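Local coordinates for anti-Sigma factor ChrR, transcriptional activator ChrR (PDB 2Z2S), which holds an extracytoplasmic-function sigma-E factor inactive through a zinc-dependent N-terminal domain and responds to singlet oxygen through its C-terminal domain, at residues L34-E37 against C38-R41; A40-G43 against A44-V48. All blocks are in the same frame, centred on the assembly; numbering follows the deposited sequence.

Contact 1: residues L34-E37 against C38-R41. With ZN (zinc ion), chain I.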
loop_
_atom_site.group_PDB
_atom_site.type_symbol
_atom_site.label_atom_id
_atom_site.label_comp_id
_atom_site.label_asym_id
_atom_site.label_seq_id
_atom_site.Cartn_x
_atom_site.Cartn_y
_atom_site.Cartn_z
ATOM N N LEU B 34 4.164 4.732 -9.230
ATOM C CA LEU B 34 4.388 5.543 -10.423
ATOM C C LEU B 34 3.829 6.941 -10.223
ATOM O O LEU B 34 4.262 7.883 -10.880
ATOM C CB LEU B 34 3.708 4.918 -11.647
ATOM C CG LEU B 34 4.284 3.647 -12.310
ATOM C CD1 LEU B 34 3.324 3.124 -13.359
ATOM C CD2 LEU B 34 5.614 3.930 -12.975
ATOM N N CYS B 35 2.875 7.063 -9.304
ATOM C CA CYS B 35 2.214 8.331 -9.033
ATOM C C CYS B 35 2.311 8.811 -7.560
ATOM O O CYS B 35 1.572 8.348 -6.687
ATOM C CB CYS B 35 0.750 8.203 -9.483
ATOM S SG CYS B 35 -0.350 9.407 -8.776
ATOM N N ASP B 36 3.216 9.750 -7.287
ATOM C CA ASP B 36 3.384 10.266 -5.929
ATOM C C ASP B 36 2.148 10.905 -5.330
ATOM O O ASP B 36 2.022 11.010 -4.115
ATOM C CB ASP B 36 4.529 11.259 -5.868
ATOM C CG ASP B 36 5.883 10.578 -5.812
ATOM O OD1 ASP B 36 5.927 9.381 -5.467
ATOM O OD2 ASP B 36 6.905 11.239 -6.098
ATOM N N GLU B 37 1.230 11.334 -6.173
ATOM C CA GLU B 37 0.016 11.945 -5.677
ATOM C C GLU B 37 -0.815 10.889 -4.943
ATOM O O GLU B 37 -1.229 11.078 -3.794
ATOM C CB GLU B 37 -0.755 12.528 -6.861
ATOM C CG GLU B 37 -2.159 12.931 -6.565
ATOM C CD GLU B 37 -2.245 13.743 -5.315
ATOM O OE1 GLU B 37 -1.398 14.649 -5.175
ATOM O OE2 GLU B 37 -3.148 13.479 -4.481
ATOM N N CYS B 38 -1.054 9.764 -5.614
ATOM C CA CYS B 38 -1.834 8.680 -5.016
ATOM C C CYS B 38 -1.072 8.045 -3.851
ATOM O O CYS B 38 -1.657 7.499 -2.904
ATOM C CB CYS B 38 -2.189 7.621 -6.072
ATOM S SG CYS B 38 -3.364 8.182 -7.363
ATOM N N ARG B 39 0.247 8.131 -3.922
ATOM C CA ARG B 39 1.093 7.590 -2.876
ATOM C C ARG B 39 0.887 8.399 -1.585
ATOM O O ARG B 39 0.869 7.851 -0.478
ATOM C CB ARG B 39 2.538 7.668 -3.323
ATOM C CG ARG B 39 3.471 6.797 -2.535
ATOM C CD ARG B 39 4.864 7.162 -2.939
ATOM N NE ARG B 39 5.579 6.127 -3.672
ATOM C CZ ARG B 39 5.956 4.966 -3.149
ATOM N NH1 ARG B 39 5.662 4.690 -1.885
ATOM N NH2 ARG B 39 6.682 4.109 -3.864
ATOM N N ALA B 40 0.735 9.711 -1.727
ATOM C CA ALA B 40 0.493 10.566 -0.572
ATOM C C ALA B 40 -0.929 10.356 -0.043
ATOM O O ALA B 40 -1.189 10.502 1.162
ATOM C CB ALA B 40 0.685 11.999 -0.943
ATOM N N ARG B 41 -1.857 10.046 -0.947
ATOM C CA ARG B 41 -3.237 9.791 -0.539
ATOM C C ARG B 41 -3.337 8.503 0.290
ATOM O O ARG B 41 -3.985 8.479 1.349
ATOM C CB ARG B 41 -4.126 9.675 -1.758
ATOM C CG ARG B 41 -4.108 10.905 -2.598
ATOM C CD ARG B 41 -5.218 10.810 -3.599
ATOM N NE ARG B 41 -5.152 11.848 -4.616
ATOM C CZ ARG B 41 -5.920 11.881 -5.696
ATOM N NH1 ARG B 41 -6.830 10.929 -5.894
ATOM N NH2 ARG B 41 -5.736 12.834 -6.603
HETATM ZN ZN ZN I . -2.223 8.684 -9.177
#

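Contact 2: residues A40-G43 against A44-V48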
loop_
_atom_site.group_PDB
_atom_site.type_symbol
_atom_site.label_atom_id
_atom_site.label_comp_id
_atom_site.label_asym_id
_atom_site.label_seq_id
_atom_site.Cartn_x
_atom_site.Cartn_y
_atom_site.Cartn_z
ATOM N N ALA B 40 0.735 9.711 -1.727
ATOM C CA ALA B 40 0.493 10.566 -0.572
ATOM C C ALA B 40 -0.929 10.356 -0.043
ATOM O O ALA B 40 -1.189 10.502 1.162
ATOM C CB ALA B 40 0.685 11.999 -0.943
ATOM N N ARG B 41 -1.857 10.046 -0.947
ATOM C CA ARG B 41 -3.237 9.791 -0.539
ATOM C C ARG B 41 -3.337 8.503 0.290
ATOM O O ARG B 41 -3.985 8.479 1.349
ATOM C CB ARG B 41 -4.126 9.675 -1.758
ATOM C CG ARG B 41 -4.108 10.905 -2.598
ATOM C CD ARG B 41 -5.218 10.810 -3.599
ATOM N NE ARG B 41 -5.152 11.848 -4.616
ATOM C CZ ARG B 41 -5.920 11.881 -5.696
ATOM N NH1 ARG B 41 -6.830 10.929 -5.894
ATOM N NH2 ARG B 41 -5.736 12.834 -6.603
ATOM N N ALA B 42 -2.692 7.438 -0.194
ATOM C CA ALA B 42 -2.694 6.176 0.527
ATOM C C ALA B 42 -2.132 6.447 1.926
ATOM O O ALA B 42 -2.675 6.006 2.949
ATOM C CB ALA B 42 -1.828 5.162 -0.195
ATOM N N GLY B 43 -1.043 7.202 1.964
ATOM C CA GLY B 43 -0.436 7.524 3.232
ATOM C C GLY B 43 -1.391 8.152 4.223
ATOM O O GLY B 43 -1.403 7.763 5.390
ATOM N N ALA B 44 -2.179 9.135 3.794
ATOM C CA ALA B 44 -3.110 9.749 4.730
ATOM C C ALA B 44 -4.082 8.675 5.216
ATOM O O ALA B 44 -4.406 8.582 6.405
ATOM C CB ALA B 44 -3.861 10.857 4.059
ATOM N N LEU B 45 -4.540 7.849 4.281
ATOM C CA LEU B 45 -5.449 6.766 4.624
ATOM C C LEU B 45 -4.794 5.772 5.585
ATOM O O LEU B 45 -5.457 5.282 6.501
ATOM C CB LEU B 45 -5.933 6.057 3.360
ATOM C CG LEU B 45 -7.391 6.282 2.931
ATOM C CD1 LEU B 45 -8.035 7.441 3.687
ATOM C CD2 LEU B 45 -7.415 6.518 1.436
ATOM N N ASP B 46 -3.505 5.484 5.391
ATOM C CA ASP B 46 -2.808 4.566 6.298
ATOM C C ASP B 46 -2.794 5.212 7.687
ATOM O O ASP B 46 -2.866 4.525 8.702
ATOM C CB ASP B 46 -1.344 4.309 5.863
ATOM C CG ASP B 46 -1.221 3.677 4.472
ATOM O OD1 ASP B 46 -1.835 2.608 4.206
ATOM O OD2 ASP B 46 -0.484 4.257 3.640
ATOM N N ALA B 47 -2.710 6.542 7.721
ATOM C CA ALA B 47 -2.665 7.268 8.983
ATOM C C ALA B 47 -3.916 7.033 9.796
ATOM O O ALA B 47 -3.874 7.030 11.029
ATOM C CB ALA B 47 -2.487 8.746 8.734
ATOM N N VAL B 48 -5.042 6.855 9.113
ATOM C CA VAL B 48 -6.286 6.586 9.821
ATOM C C VAL B 48 -6.134 5.232 10.516
ATOM O O VAL B 48 -6.503 5.071 11.683
ATOM C CB VAL B 48 -7.489 6.543 8.856
ATOM C CG1 VAL B 48 -8.744 6.187 9.615
ATOM C CG2 VAL B 48 -7.661 7.894 8.189
#

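Contact 1: residues L34-E37 against C38-R41
Cys38 meets Cys35 twice, through its backbone and through a shared zinc ion. Its N-H runs nearly straight (168°) to the thiolate of Cys35, with N and SG 3.3 Å apart, capping the first turn of helix 36-54. Cys35 SG stands anti to its own backbone N (chi1 161°), which brings it both to this amide and to the metal, 2.0 Å from zinc. Cys38 SG closes on the same zinc at 2.2 Å. The donated N-H would tend to draw charge from the Cys35 sulfur. At Arg39, the backbone N bonds Cys35 O at 3.1 Å, while the side chain lies alongside that of Asp36. Their salt bridge is long, Arg39 NE to Asp36 OD1 3.7 Å; on the other protein's chain, Arg39 NH2 hydrogen-bonds the backbone and Asp36 OD1 pairs with a basic side chain. Ala40 N continues the helical bonding to Asp36 O. Arg41 extends its chain from CG to NE and presents NE to Glu37 OE2 at 2.6 Å, a salt bridge in the guanidinium plane and on the oxygen's anti lone pair; OE2 also pairs with a basic side chain of the other protein. With His6 and His31 completing the metal shell, the arrangement is the Cys2His2 zinc site of the zinc-associated anti-sigma family, its CxxC pair set across a helix N-terminus.

Contact 2: residues A40-G43 against A44-V48
Leu45 packs back on the preceding turn of helix 36-54: its CB rests 3.3 Å from Ala42 O, and CD2 reaches to 4.0 Å from Arg41 O. Ala44 does the same on a smaller scale, its methyl CB lying 3.6 Å from Arg41 O. The carboxylate of Asp46 turns back along the helix toward Ala42, because CG sits beside the backbone N (chi1 -61°). Its OD2 lies 2.9 Å from Ala42 O; both are acceptors, and no hydrogen bond joins them. Gly43, having no side chain, adds only backbone here.

Beneath these side chains runs an unbroken ladder of i to i+4 backbone bonds. Ala44 N binds Ala40 O at 3.1 Å, Leu45 N binds Arg41 O at 3.0 Å, and Asp46 N binds Ala42 O. The next rung joins Ala47 N to Gly43 O at 2.9 Å. The helical bonding sets the directions in which the side chains leave. Leu45 and the side chain of Arg41 reach Leu12 on helix 9-17, and Leu45 also touches Thr13 and Ala16 there. Arg41 NE is bonded to Glu37 OE2, one turn back. On the partner protein's chain, apolar packing covers Leu45 and Ala47, and a basic side chain pairs with Asp46 OD1.

Between the two segments the chemistry is therefore mainly that of main-chain amides and carbonyls. Ala40, Ala42, Gly43, Ala44 and Ala47 keep the helix narrow where they lie, consistent with close approach of the backbones where Ala40 packs on the partner's main chain. The carboxylate of Asp46 is shared out: OD1 meets the basic group of the bound protein, while OD2 lies against the Ala42 carbonyl.

Overall arrangement
The contacts overlap along one run of chain, from the N-cap Cys35 into helix 36-54, sharing Ala40 and Arg41, with centres about 10 Å apart. Contact 1 starts the helix and is only partly buried; contact 2, further along, is the more buried, with five of its eight touching residues enclosed. Zinc, thiolates and paired charges dominate the first, backbone bonding the second. Both face the partner protein, contact 1 mainly through charged groups, contact 2 mainly through apolar packing plus the Asp46 salt bridge. Arg41 bridges them: its guanidinium pairs with Glu37 in contact 1, its carbonyl accepts from Leu45 N in contact 2. Both belong to the region sufficient to bind and inhibit sigma-E.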